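Local atomic coordinates of carbohydrate kinase, FGGY (Novosphingobium aromaticivorans, PDB entry 3H6E), a protein that probably transfers a phosphoryl group from ATP to a sugar, as kinases of the FGGY family do, its own substrate being unestablished. Residues L255-W260 / I391-R396; T259-M264 / A296-G301; M29-V34 / S62-H67; K19-D24 / D424-A429; Q132-D137 / L192-R197. All coordinates share one frame; numbering follows the deposited sequence.

Contact 1: residues L255-W260 / I391-R396; sequences LSTGTW and ILVEGR
Thr257 and Glu394 meet near the C-terminal ends of two parallel strands. Thr257 OG1 lies 2.8 Å from Glu394 O, in the carbonyl plane and on a lone pair, while Thr257 N adds a weak bond to the same oxygen; one residue thus grips the carbonyl twice. With chi1 at 68°, OG1 sits between backbone N and carbonyl carbon, turned to the other strand, and also bonds to Phe397 N. Threonine suits the place because its methyl can still cross Val393, CG2 to CG1 4.2 Å. Further back, regular strand bonds take over: Leu255 N to Leu392 O, 2.8 Å, and Glu394 N to Leu255 O, 3.0 Å. Beyond Thr257, a water bridges Thr257 O and Arg396 N, and at Gly395 a side chain would collide with Thr257 O. Leu255 and Val393 share one sheet face, where both touch Phe403 of helix 401-410. In this mixed sheet of an actin-like ATPase fold, strand 261-266 flanks 252-256 and strand 415-419 flanks 390-394.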
# COMPACT_ATOMS: atom_id res chain seq x y z
N LEU A 255 -1.12 -4.95 -9.15
CA LEU A 255 -2.42 -4.35 -8.97
C LEU A 255 -3.10 -4.97 -7.76
O LEU A 255 -3.59 -6.10 -7.83
CB LEU A 255 -3.30 -4.55 -10.20
CG LEU A 255 -4.72 -3.99 -10.06
CD1 LEU A 255 -4.72 -2.50 -10.31
CD2 LEU A 255 -5.68 -4.69 -11.01
N SER A 256 -3.12 -4.24 -6.65
CA SER A 256 -3.78 -4.73 -5.45
C SER A 256 -5.26 -4.35 -5.47
O SER A 256 -5.64 -3.30 -5.97
CB SER A 256 -3.09 -4.23 -4.19
OG SER A 256 -3.18 -2.83 -4.08
N THR A 257 -6.09 -5.23 -4.93
CA THR A 257 -7.53 -5.03 -4.93
C THR A 257 -8.12 -5.16 -3.53
O THR A 257 -7.45 -5.63 -2.62
CB THR A 257 -8.24 -6.00 -5.91
OG1 THR A 257 -8.15 -7.34 -5.41
CG2 THR A 257 -7.60 -5.93 -7.29
N GLY A 258 -9.37 -4.77 -3.40
CA GLY A 258 -10.03 -4.65 -2.11
C GLY A 258 -10.95 -3.43 -2.18
O GLY A 258 -11.46 -3.10 -3.25
N THR A 259 -11.16 -2.76 -1.05
CA THR A 259 -11.92 -1.51 -1.10
C THR A 259 -11.29 -0.58 -2.14
O THR A 259 -11.99 -0.00 -2.96
CB THR A 259 -11.95 -0.80 0.27
OG1 THR A 259 -12.71 -1.58 1.20
CG2 THR A 259 -12.61 0.56 0.13
N TRP A 260 -9.97 -0.48 -2.10
CA TRP A 260 -9.22 0.27 -3.10
C TRP A 260 -8.53 -0.68 -4.08
O TRP A 260 -7.86 -1.63 -3.67
CB TRP A 260 -8.17 1.17 -2.44
CG TRP A 260 -8.72 2.42 -1.83
CD1 TRP A 260 -9.16 2.59 -0.54
CD2 TRP A 260 -8.87 3.69 -2.47
NE1 TRP A 260 -9.58 3.88 -0.36
CE2 TRP A 260 -9.41 4.58 -1.52
CE3 TRP A 260 -8.60 4.16 -3.77
CZ2 TRP A 260 -9.69 5.91 -1.82
CZ3 TRP A 260 -8.88 5.48 -4.06
CH2 TRP A 260 -9.42 6.34 -3.09
N ILE A 391 1.44 -7.91 -15.32
CA ILE A 391 0.57 -7.41 -14.27
C ILE A 391 0.23 -8.53 -13.29
O ILE A 391 -0.27 -9.58 -13.69
CB ILE A 391 -0.72 -6.80 -14.82
CG1 ILE A 391 -0.39 -5.69 -15.81
CG2 ILE A 391 -1.58 -6.27 -13.70
CD1 ILE A 391 -1.58 -4.86 -16.22
N LEU A 392 0.50 -8.30 -12.02
CA LEU A 392 0.18 -9.26 -10.98
C LEU A 392 -1.00 -8.75 -10.16
O LEU A 392 -0.90 -7.73 -9.47
CB LEU A 392 1.39 -9.49 -10.08
CG LEU A 392 1.16 -10.23 -8.76
CD1 LEU A 392 0.43 -11.55 -8.99
CD2 LEU A 392 2.49 -10.45 -8.05
N VAL A 393 -2.12 -9.46 -10.24
CA VAL A 393 -3.30 -9.12 -9.45
C VAL A 393 -3.21 -9.78 -8.08
O VAL A 393 -2.90 -10.97 -7.98
CB VAL A 393 -4.60 -9.55 -10.15
CG1 VAL A 393 -5.81 -9.04 -9.38
CG2 VAL A 393 -4.63 -9.04 -11.58
N GLU A 394 -3.47 -9.01 -7.03
CA GLU A 394 -3.50 -9.53 -5.67
C GLU A 394 -4.75 -9.03 -4.96
O GLU A 394 -5.55 -8.29 -5.54
CB GLU A 394 -2.25 -9.12 -4.90
CG GLU A 394 -0.96 -9.50 -5.59
CD GLU A 394 0.25 -9.30 -4.71
OE1 GLU A 394 0.15 -8.54 -3.73
OE2 GLU A 394 1.31 -9.91 -4.99
N GLY A 395 -4.93 -9.43 -3.70
CA GLY A 395 -6.12 -9.08 -2.96
C GLY A 395 -7.25 -10.05 -3.26
O GLY A 395 -7.07 -10.99 -4.03
N ARG A 396 -8.42 -9.81 -2.68
CA ARG A 396 -9.53 -10.75 -2.81
C ARG A 396 -10.10 -10.86 -4.22
O ARG A 396 -10.64 -11.90 -4.59
CB ARG A 396 -10.64 -10.44 -1.79
CG ARG A 396 -11.50 -9.23 -2.10
CD ARG A 396 -12.60 -9.09 -1.04
NE ARG A 396 -13.41 -7.88 -1.21
CZ ARG A 396 -14.59 -7.84 -1.82
NH1 ARG A 396 -15.11 -8.94 -2.35
NH2 ARG A 396 -15.24 -6.69 -1.92
O HOH W 1 -8.49 -7.53 -0.86

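Contact 2: residues T259-M264 / A296-G301; sequences TWFIAM and ARFMGG
Trp260 swings its CG anti to its carbonyl carbon (chi1 -77°), and Arg297, bent at chi2 (70°) and chi3 (81°), folds its guanidinium back against the indole. They meet beside an antiparallel pair, strands 261-264 and 296-298, Trp260 in the loop just before the first; the second passes through Met299, the N-cap, into helix 300-308. Arg297 makes an off-centre cation-pi contact, its CZ 4.0 Å from the centroid of the Trp260 six-membered ring, with guanidinium and ring planes steeply inclined; a salt bridge from NE to Asp281 steadies the charge. The opposite indole face receives Met299 CG, with SE in an oblique Met-aromatic contact. A serine in place of Trp260 would probably leave the Arg297 guanidinium without its aromatic platform and open a gap beside Met299. Along the strands, Ala263 N bonds Ala296 O at 2.9 Å, and Phe261 N bonds Phe298 O at 2.9 Å. The small alanines admit Leu382 and Ala381 of helix 363-384. Gly300 has no side chain to strike Phe261 CD1; its CA instead makes a CH-pi contact, 3.8 Å from the Phe261 ring centroid.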
# COMPACT_ATOMS: atom_id res chain seq x y z
N THR A 259 -11.16 -2.76 -1.05
CA THR A 259 -11.92 -1.51 -1.10
C THR A 259 -11.29 -0.58 -2.14
O THR A 259 -11.99 -0.00 -2.96
CB THR A 259 -11.95 -0.80 0.27
OG1 THR A 259 -12.71 -1.58 1.20
CG2 THR A 259 -12.61 0.56 0.13
N TRP A 260 -9.97 -0.48 -2.10
CA TRP A 260 -9.22 0.27 -3.10
C TRP A 260 -8.53 -0.68 -4.08
O TRP A 260 -7.86 -1.63 -3.67
CB TRP A 260 -8.17 1.17 -2.44
CG TRP A 260 -8.72 2.42 -1.83
CD1 TRP A 260 -9.16 2.59 -0.54
CD2 TRP A 260 -8.87 3.69 -2.47
NE1 TRP A 260 -9.58 3.88 -0.36
CE2 TRP A 260 -9.41 4.58 -1.52
CE3 TRP A 260 -8.60 4.16 -3.77
CZ2 TRP A 260 -9.69 5.91 -1.82
CZ3 TRP A 260 -8.88 5.48 -4.06
CH2 TRP A 260 -9.42 6.34 -3.09
N PHE A 261 -8.69 -0.40 -5.37
CA PHE A 261 -7.88 -1.04 -6.39
C PHE A 261 -6.71 -0.11 -6.67
O PHE A 261 -6.90 1.04 -7.07
CB PHE A 261 -8.70 -1.23 -7.67
CG PHE A 261 -9.68 -2.36 -7.60
CD1 PHE A 261 -10.38 -2.64 -6.43
CD2 PHE A 261 -9.93 -3.14 -8.72
CE1 PHE A 261 -11.29 -3.67 -6.38
CE2 PHE A 261 -10.85 -4.18 -8.68
CZ PHE A 261 -11.53 -4.45 -7.50
N ILE A 262 -5.49 -0.60 -6.45
CA ILE A 262 -4.31 0.24 -6.61
C ILE A 262 -3.28 -0.38 -7.55
O ILE A 262 -2.81 -1.49 -7.32
CB ILE A 262 -3.63 0.53 -5.26
CG1 ILE A 262 -4.63 1.14 -4.27
CG2 ILE A 262 -2.43 1.46 -5.45
CD1 ILE A 262 -4.05 1.39 -2.90
N ALA A 263 -2.95 0.36 -8.60
CA ALA A 263 -1.93 -0.07 -9.54
C ALA A 263 -0.59 0.58 -9.18
O ALA A 263 -0.46 1.80 -9.21
CB ALA A 263 -2.32 0.29 -10.96
N MSE A 264 0.39 -0.25 -8.83
CA MSE A 264 1.73 0.24 -8.54
C MSE A 264 2.71 -0.34 -9.55
O MSE A 264 2.97 -1.55 -9.56
CB MSE A 264 2.13 -0.14 -7.12
CG MSE A 264 1.15 0.35 -6.07
SE MSE A 264 1.60 -0.28 -4.28
CE MSE A 264 3.25 0.72 -4.01
N ALA A 296 -1.76 4.51 -9.64
CA ALA A 296 -3.10 5.00 -9.95
C ALA A 296 -4.11 4.14 -9.22
O ALA A 296 -4.05 2.91 -9.29
CB ALA A 296 -3.35 4.95 -11.45
N ARG A 297 -5.03 4.77 -8.51
CA ARG A 297 -6.08 4.02 -7.83
C ARG A 297 -7.50 4.44 -8.18
O ARG A 297 -7.73 5.47 -8.82
CB ARG A 297 -5.90 4.02 -6.30
CG ARG A 297 -4.88 5.00 -5.73
CD ARG A 297 -5.33 6.44 -5.84
NE ARG A 297 -6.26 6.87 -4.78
CZ ARG A 297 -5.88 7.22 -3.55
NH1 ARG A 297 -4.61 7.15 -3.20
NH2 ARG A 297 -6.78 7.62 -2.66
N PHE A 298 -8.44 3.60 -7.76
CA PHE A 298 -9.86 3.91 -7.78
C PHE A 298 -10.52 2.94 -6.81
O PHE A 298 -10.00 1.84 -6.58
CB PHE A 298 -10.46 3.79 -9.19
CG PHE A 298 -10.64 2.38 -9.66
CD1 PHE A 298 -9.56 1.65 -10.13
CD2 PHE A 298 -11.90 1.80 -9.67
CE1 PHE A 298 -9.73 0.34 -10.58
CE2 PHE A 298 -12.08 0.50 -10.12
CZ PHE A 298 -10.99 -0.23 -10.57
N MSE A 299 -11.63 3.34 -6.21
CA MSE A 299 -12.23 2.54 -5.15
C MSE A 299 -13.06 1.39 -5.70
O MSE A 299 -14.26 1.30 -5.44
CB MSE A 299 -13.06 3.42 -4.22
CG MSE A 299 -12.22 4.10 -3.16
SE MSE A 299 -13.30 4.75 -1.69
CE MSE A 299 -13.91 6.39 -2.53
N GLY A 300 -12.40 0.51 -6.44
CA GLY A 300 -13.06 -0.61 -7.09
C GLY A 300 -13.99 -1.39 -6.19
O GLY A 300 -15.17 -1.51 -6.49
N GLY A 301 -13.45 -1.93 -5.10
CA GLY A 301 -14.23 -2.76 -4.20
C GLY A 301 -15.47 -2.09 -3.65
O GLY A 301 -16.48 -2.74 -3.39

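Contact 3: residues M29-V34 / S62-H67; sequences MLDRQV and SRYADH
Asp31 meets Tyr64 where edge strand 29-36 faces the end of helix 50-63 and the loop after it. Leu30 and Asp31 both face Leu22 of the neighbouring strand 17-23, a classic beta bulge. Asp31 CG stands anti to the backbone N (chi1 -164°), which carries the carboxylate to the rim of the Tyr64 ring. There Tyr64 OH donates to Asp31 OD2 at 2.9 Å, on the anti side of the oxygen and 32° out of the carboxylate plane; the two side chains cross at about a right angle. Arg32 points its CB away from the helix end, and its NE forms a long, weak ion pair with Asp424. Gln33 turns back to the helix end. Its CG lies 3.4 Å from Tyr64 OH, and its chain then bends at chi2 (-80°) to bring OE1 over a face of the Arg63 guanidinium. At 3.5 Å from Arg63 NH2 and at a poor angle, Gln33 OE1 makes a polar approach and not a hydrogen bond. Tyrosine suits its place because its buried ring can rest on Leu22 while its hydroxyl reaches the strand. A single phenol-to-carboxylate bond therefore carries the polar chemistry here, and it would be expected to favour the ionised form of Asp31.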
# COMPACT_ATOMS: atom_id res chain seq x y z
N MSE A 29 7.16 -19.75 7.23
CA MSE A 29 6.71 -19.17 8.48
C MSE A 29 6.54 -20.23 9.56
O MSE A 29 5.80 -21.19 9.39
CB MSE A 29 5.39 -18.45 8.27
CG MSE A 29 4.99 -17.52 9.39
SE MSE A 29 3.28 -16.69 9.00
CE MSE A 29 3.62 -14.94 9.76
N LEU A 30 7.23 -20.04 10.68
CA LEU A 30 7.20 -20.99 11.78
C LEU A 30 6.11 -20.65 12.79
O LEU A 30 5.57 -21.53 13.46
CB LEU A 30 8.56 -21.04 12.48
CG LEU A 30 9.76 -21.19 11.55
CD1 LEU A 30 11.07 -21.16 12.34
CD2 LEU A 30 9.65 -22.47 10.73
N ASP A 31 5.80 -19.36 12.90
CA ASP A 31 4.82 -18.90 13.87
C ASP A 31 4.37 -17.47 13.56
O ASP A 31 5.09 -16.71 12.91
CB ASP A 31 5.39 -18.97 15.29
CG ASP A 31 4.32 -18.87 16.36
OD1 ASP A 31 3.30 -19.57 16.24
OD2 ASP A 31 4.51 -18.09 17.32
N ARG A 32 3.19 -17.12 14.05
CA ARG A 32 2.65 -15.78 13.85
C ARG A 32 1.78 -15.38 15.03
O ARG A 32 0.98 -16.18 15.52
CB ARG A 32 1.84 -15.72 12.55
CG ARG A 32 1.12 -14.41 12.30
CD ARG A 32 0.72 -14.28 10.84
NE ARG A 32 -0.48 -13.48 10.65
CZ ARG A 32 -1.70 -13.99 10.56
NH1 ARG A 32 -1.88 -15.30 10.64
NH2 ARG A 32 -2.75 -13.19 10.39
N GLN A 33 1.96 -14.15 15.49
CA GLN A 33 1.16 -13.61 16.58
C GLN A 33 0.52 -12.30 16.14
O GLN A 33 1.22 -11.39 15.70
CB GLN A 33 2.03 -13.40 17.82
CG GLN A 33 2.48 -14.69 18.49
CD GLN A 33 1.40 -15.29 19.38
OE1 GLN A 33 0.90 -14.63 20.30
NE2 GLN A 33 1.03 -16.54 19.10
N VAL A 34 -0.80 -12.22 16.25
CA VAL A 34 -1.51 -11.04 15.79
C VAL A 34 -2.27 -10.36 16.93
O VAL A 34 -2.30 -10.85 18.06
CB VAL A 34 -2.49 -11.37 14.66
CG1 VAL A 34 -1.84 -12.34 13.68
CG2 VAL A 34 -3.78 -11.95 15.22
N SER A 62 9.69 -12.41 23.47
CA SER A 62 10.21 -13.29 24.50
C SER A 62 9.95 -14.75 24.14
O SER A 62 10.74 -15.63 24.47
CB SER A 62 9.59 -12.97 25.86
OG SER A 62 10.02 -11.70 26.34
N ARG A 63 8.84 -14.99 23.45
CA ARG A 63 8.43 -16.35 23.10
C ARG A 63 9.41 -17.06 22.17
O ARG A 63 9.50 -18.29 22.17
CB ARG A 63 7.03 -16.34 22.48
CG ARG A 63 5.96 -15.75 23.39
CD ARG A 63 4.56 -16.10 22.92
NE ARG A 63 3.54 -15.56 23.81
CZ ARG A 63 2.95 -14.38 23.65
NH1 ARG A 63 2.03 -13.97 24.52
NH2 ARG A 63 3.28 -13.61 22.63
N TYR A 64 10.15 -16.29 21.38
CA TYR A 64 11.07 -16.87 20.40
C TYR A 64 12.52 -16.83 20.87
O TYR A 64 13.43 -16.64 20.06
CB TYR A 64 10.94 -16.16 19.05
CG TYR A 64 9.52 -15.96 18.57
CD1 TYR A 64 8.80 -17.02 18.02
CD2 TYR A 64 8.90 -14.72 18.65
CE1 TYR A 64 7.50 -16.84 17.58
CE2 TYR A 64 7.60 -14.54 18.21
CZ TYR A 64 6.91 -15.60 17.68
OH TYR A 64 5.61 -15.42 17.24
N ALA A 65 12.74 -17.01 22.17
CA ALA A 65 14.09 -16.93 22.73
C ALA A 65 14.90 -18.20 22.50
O ALA A 65 16.13 -18.18 22.55
CB ALA A 65 14.03 -16.59 24.21
N ASP A 66 14.21 -19.31 22.25
CA ASP A 66 14.88 -20.59 22.02
C ASP A 66 15.39 -20.72 20.59
O ASP A 66 16.09 -21.67 20.26
CB ASP A 66 13.94 -21.76 22.33
CG ASP A 66 13.89 -22.09 23.81
OD1 ASP A 66 14.15 -21.19 24.64
OD2 ASP A 66 13.58 -23.26 24.14
N HIS A 67 15.03 -19.75 19.75
CA HIS A 67 15.35 -19.83 18.33
C HIS A 67 16.62 -19.08 17.95
O HIS A 67 16.98 -18.08 18.58
CB HIS A 67 14.17 -19.33 17.50
CG HIS A 67 12.89 -20.07 17.76
ND1 HIS A 67 12.10 -19.84 18.86
CD2 HIS A 67 12.28 -21.05 17.05
CE1 HIS A 67 11.05 -20.64 18.82
NE2 HIS A 67 11.13 -21.38 17.73

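Contact 4: residues K19-D24 / D424-A429; sequences KVSLWD and DVSFGA
The Trp23 indole meets segment 424-429 along its six-membered ring: Asp424 OD2 lies at the edge, in plane and 3.9 Å from CZ2, while Phe427 CB approaches obliquely, 3.8 Å from CH2. Trp23 CZ3 in turn sits at the edge of the Phe427 ring, the two planes being inclined at 46°, neither stacked nor perpendicular. These partners belong to a type I beta turn, Asp424 to Phe427, reinforced by an Asx turn in which Ser426 N bonds Asp424 OD2 at 3.0 Å from above the carboxylate plane. The turn, part of the C-terminal FGGY family region, thus packs against strand 17-23 of the six-stranded sheet, consistent with a joint between the two halves of the kinase. The pyrrole side of Trp23 is fixed by Ser21: NE1 donates to Ser21 OG at 3.0 Å in the ring plane, and OG also bonds Val10 O, so this small buried hydroxyl is used twice. A leucine in place of Trp23 would probably leave Ser21 OG without its N-H donor and open a gap beside Phe427 CB. Lys19, extended beyond CG, runs across Val425, whose CG1 lies against CD and NZ; the ammonium is near the Asp424 carboxylate without touching it, and Arg32 brings a like charge close by. Between Trp23 and Lys19, Ser21 OG rests 3.9 Å from Ser426 CB.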
# COMPACT_ATOMS: atom_id res chain seq x y z
N LYS A 19 1.25 -7.66 13.41
CA LYS A 19 1.64 -9.06 13.33
C LYS A 19 3.13 -9.24 13.59
O LYS A 19 3.96 -8.56 12.98
CB LYS A 19 1.31 -9.61 11.94
CG LYS A 19 0.00 -9.09 11.36
CD LYS A 19 -0.35 -9.82 10.07
CE LYS A 19 -1.79 -9.53 9.64
NZ LYS A 19 -2.23 -10.40 8.51
N VAL A 20 3.47 -10.15 14.48
CA VAL A 20 4.85 -10.56 14.68
C VAL A 20 5.01 -11.98 14.17
O VAL A 20 4.19 -12.85 14.47
CB VAL A 20 5.27 -10.47 16.15
CG1 VAL A 20 6.74 -10.85 16.31
CG2 VAL A 20 5.02 -9.06 16.69
N SER A 21 6.07 -12.22 13.40
CA SER A 21 6.22 -13.49 12.71
C SER A 21 7.64 -14.06 12.77
O SER A 21 8.62 -13.33 12.67
CB SER A 21 5.79 -13.34 11.25
OG SER A 21 6.41 -12.23 10.64
N LEU A 22 7.73 -15.38 12.92
CA LEU A 22 9.01 -16.07 13.01
C LEU A 22 9.21 -16.97 11.80
O LEU A 22 8.39 -17.85 11.53
CB LEU A 22 9.07 -16.91 14.28
CG LEU A 22 10.35 -17.71 14.51
CD1 LEU A 22 11.48 -16.81 14.98
CD2 LEU A 22 10.09 -18.82 15.52
N TRP A 23 10.31 -16.76 11.08
CA TRP A 23 10.57 -17.49 9.84
C TRP A 23 11.89 -18.24 9.88
O TRP A 23 12.76 -17.95 10.71
CB TRP A 23 10.57 -16.52 8.65
CG TRP A 23 9.29 -15.75 8.50
CD1 TRP A 23 8.81 -14.79 9.35
CD2 TRP A 23 8.34 -15.86 7.43
NE1 TRP A 23 7.62 -14.31 8.88
CE2 TRP A 23 7.31 -14.94 7.70
CE3 TRP A 23 8.27 -16.64 6.28
CZ2 TRP A 23 6.21 -14.78 6.86
CZ3 TRP A 23 7.18 -16.49 5.44
CH2 TRP A 23 6.16 -15.57 5.74
N ASP A 24 12.05 -19.21 8.99
CA ASP A 24 13.31 -19.93 8.86
C ASP A 24 14.09 -19.47 7.63
O ASP A 24 13.55 -18.79 6.76
CB ASP A 24 13.09 -21.45 8.84
CG ASP A 24 12.26 -21.92 7.65
OD1 ASP A 24 12.36 -21.30 6.57
OD2 ASP A 24 11.52 -22.91 7.80
N ASP A 424 1.74 -15.10 3.49
CA ASP A 424 1.51 -14.19 4.61
C ASP A 424 1.96 -12.79 4.22
O ASP A 424 2.99 -12.61 3.58
CB ASP A 424 2.23 -14.65 5.87
CG ASP A 424 1.96 -13.73 7.05
OD1 ASP A 424 0.87 -13.86 7.66
OD2 ASP A 424 2.83 -12.89 7.37
N VAL A 425 1.17 -11.80 4.62
CA VAL A 425 1.40 -10.42 4.22
C VAL A 425 2.82 -9.94 4.54
O VAL A 425 3.31 -8.99 3.92
CB VAL A 425 0.37 -9.48 4.89
CG1 VAL A 425 0.78 -9.16 6.32
CG2 VAL A 425 0.20 -8.21 4.07
N SER A 426 3.48 -10.60 5.48
CA SER A 426 4.79 -10.15 5.97
C SER A 426 6.00 -10.78 5.26
O SER A 426 7.15 -10.45 5.58
CB SER A 426 4.91 -10.39 7.49
OG SER A 426 3.99 -9.58 8.22
N PHE A 427 5.76 -11.67 4.31
CA PHE A 427 6.86 -12.37 3.66
C PHE A 427 7.88 -11.43 3.03
O PHE A 427 9.09 -11.61 3.21
CB PHE A 427 6.36 -13.36 2.60
CG PHE A 427 7.46 -13.87 1.70
CD1 PHE A 427 8.44 -14.71 2.19
CD2 PHE A 427 7.53 -13.47 0.37
CE1 PHE A 427 9.46 -15.17 1.38
CE2 PHE A 427 8.54 -13.93 -0.45
CZ PHE A 427 9.51 -14.78 0.05
N GLY A 428 7.39 -10.45 2.29
CA GLY A 428 8.25 -9.55 1.53
C GLY A 428 9.56 -9.19 2.19
O GLY A 428 10.61 -9.24 1.57
N ALA A 429 9.49 -8.83 3.47
CA ALA A 429 10.66 -8.37 4.21
C ALA A 429 11.84 -9.35 4.18
O ALA A 429 12.99 -8.94 4.18
CB ALA A 429 10.29 -8.03 5.64

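Contact 5: residues Q132-D137 / L192-R197; sequences QLWWLD and LGWAAR
Asp137 gives one carboxylate oxygen to each of two donors. OD1 uses its syn lone pair for Arg197 NH1 at 3.1 Å, a nearly straight (168°) salt-bridge bond lying in the guanidinium plane, although the carboxylate itself is turned 73° from that plane. OD2 takes the buried indole N-H, Trp194 NE1 to Asp137 OD2 2.9 Å, in the plane of the ring. Aspartate suits the site because its short side chain, rooted in helix 129-139, offers both oxygens to a loop next to it; with both bonds made, rotation of the carboxylate should be restrained. That loop follows helix 187-191, which ends in a Schellman motif at Gly193, where positive phi favours glycine. Arg197 runs extended from CG to NE, its guanidinium passing one face over Trp194 CD1. The Trp194 ring is sandwiched between leucines: Leu133 CB makes a CH-pi contact 3.5 Å from the centroid of its six-membered ring, and Leu192 CD1 covers the opposite face. Trp134 meets its edge, CB to Trp194 CH2 4.0 Å, and also touches Tyr108 of helix 102-109.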
# COMPACT_ATOMS: atom_id res chain seq x y z
N GLN A 132 0.06 16.60 9.42
CA GLN A 132 0.27 16.31 10.84
C GLN A 132 1.35 17.23 11.41
O GLN A 132 1.14 17.88 12.43
CB GLN A 132 0.70 14.85 11.03
CG GLN A 132 -0.28 13.83 10.50
CD GLN A 132 0.09 12.43 10.91
OE1 GLN A 132 -0.10 11.48 10.15
NE2 GLN A 132 0.64 12.29 12.11
N LEU A 133 2.50 17.26 10.74
CA LEU A 133 3.60 18.13 11.12
C LEU A 133 3.14 19.58 11.24
O LEU A 133 3.41 20.24 12.24
CB LEU A 133 4.74 18.03 10.10
CG LEU A 133 5.89 17.07 10.44
CD1 LEU A 133 5.44 15.98 11.40
CD2 LEU A 133 6.50 16.47 9.17
N TRP A 134 2.44 20.06 10.21
CA TRP A 134 1.93 21.43 10.21
C TRP A 134 1.16 21.72 11.49
O TRP A 134 1.44 22.69 12.19
CB TRP A 134 1.01 21.64 9.00
CG TRP A 134 0.52 23.04 8.86
CD1 TRP A 134 -0.67 23.55 9.30
CD2 TRP A 134 1.20 24.13 8.21
NE1 TRP A 134 -0.77 24.88 8.98
CE2 TRP A 134 0.36 25.26 8.31
CE3 TRP A 134 2.43 24.26 7.57
CZ2 TRP A 134 0.72 26.50 7.78
CZ3 TRP A 134 2.78 25.49 7.04
CH2 TRP A 134 1.93 26.59 7.15
N TRP A 135 0.19 20.86 11.78
CA TRP A 135 -0.63 21.00 12.98
C TRP A 135 0.23 20.90 14.23
O TRP A 135 0.21 21.80 15.07
CB TRP A 135 -1.71 19.92 12.99
CG TRP A 135 -2.79 20.15 13.99
CD1 TRP A 135 -3.16 21.34 14.54
CD2 TRP A 135 -3.67 19.16 14.55
NE1 TRP A 135 -4.20 21.15 15.42
CE2 TRP A 135 -4.53 19.82 15.43
CE3 TRP A 135 -3.80 17.78 14.38
CZ2 TRP A 135 -5.52 19.15 16.16
CZ3 TRP A 135 -4.77 17.11 15.10
CH2 TRP A 135 -5.62 17.80 15.98
N LEU A 136 0.99 19.82 14.34
CA LEU A 136 1.87 19.61 15.49
C LEU A 136 2.74 20.83 15.80
O LEU A 136 3.04 21.10 16.96
CB LEU A 136 2.74 18.37 15.28
CG LEU A 136 2.02 17.04 15.48
CD1 LEU A 136 2.90 15.88 15.05
CD2 LEU A 136 1.59 16.88 16.93
N ASP A 137 3.15 21.56 14.77
CA ASP A 137 3.96 22.76 14.96
C ASP A 137 3.19 23.80 15.77
O ASP A 137 3.80 24.66 16.41
CB ASP A 137 4.41 23.34 13.62
CG ASP A 137 5.74 22.76 13.14
OD1 ASP A 137 6.44 22.12 13.95
OD2 ASP A 137 6.09 22.96 11.96
N LEU A 192 10.61 24.72 5.40
CA LEU A 192 10.04 24.82 6.74
C LEU A 192 10.99 24.34 7.82
O LEU A 192 10.71 24.47 9.01
CB LEU A 192 8.74 24.02 6.82
CG LEU A 192 7.56 24.50 5.97
CD1 LEU A 192 6.44 23.46 6.00
CD2 LEU A 192 7.05 25.85 6.45
N GLY A 193 12.12 23.77 7.42
CA GLY A 193 13.07 23.22 8.37
C GLY A 193 12.69 21.83 8.83
O GLY A 193 13.30 21.29 9.75
N TRP A 194 11.68 21.24 8.19
CA TRP A 194 11.26 19.88 8.54
C TRP A 194 12.30 18.84 8.13
O TRP A 194 12.59 17.91 8.88
CB TRP A 194 9.91 19.55 7.91
CG TRP A 194 8.75 20.29 8.52
CD1 TRP A 194 8.78 21.08 9.64
CD2 TRP A 194 7.39 20.29 8.07
NE1 TRP A 194 7.52 21.58 9.90
CE2 TRP A 194 6.65 21.10 8.95
CE3 TRP A 194 6.72 19.68 7.00
CZ2 TRP A 194 5.28 21.33 8.80
CZ3 TRP A 194 5.37 19.90 6.85
CH2 TRP A 194 4.66 20.72 7.74
N ALA A 195 12.87 19.02 6.94
CA ALA A 195 13.85 18.07 6.41
C ALA A 195 15.05 17.92 7.34
O ALA A 195 15.63 16.85 7.45
CB ALA A 195 14.30 18.49 5.02
N ALA A 196 15.40 19.01 8.01
CA ALA A 196 16.56 19.02 8.90
C ALA A 196 16.30 18.25 10.19
O ALA A 196 17.24 17.86 10.89
CB ALA A 196 16.98 20.45 9.20
N ARG A 197 15.03 18.03 10.51
CA ARG A 197 14.66 17.33 11.74
C ARG A 197 14.69 15.80 11.59
O ARG A 197 14.72 15.08 12.58
CB ARG A 197 13.27 17.75 12.20
CG ARG A 197 13.10 19.23 12.46
CD ARG A 197 11.65 19.52 12.83
NE ARG A 197 11.35 20.94 12.97
CZ ARG A 197 10.14 21.43 13.19
NH1 ARG A 197 9.10 20.60 13.30
NH2 ARG A 197 9.95 22.73 13.31

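Along the chain, contact 3 closes first, then contact 5, then contact 2 and contact 1, which open from the same stretch; contact 4 joins segments 400 residues apart at their closest ends and encloses all the others. Contacts 1 and 2 lie 7 Å apart between centres, in one mixed sheet, sharing Thr259 and Trp260, in the loop that joins neighbouring strands 252-256 and 261-266. Contacts 3 and 4 lie 11 Å apart between centres, on neighbouring strands 29-36 and 17-23 of the other sheet. Contact 5 is remote, its centre about 30 Å or more from the rest, in the N-terminal FGGY domain. Of the five, only contact 4 ties the early strands to the C-terminal domain, consistent with a two-lobed, actin-like kinase fold.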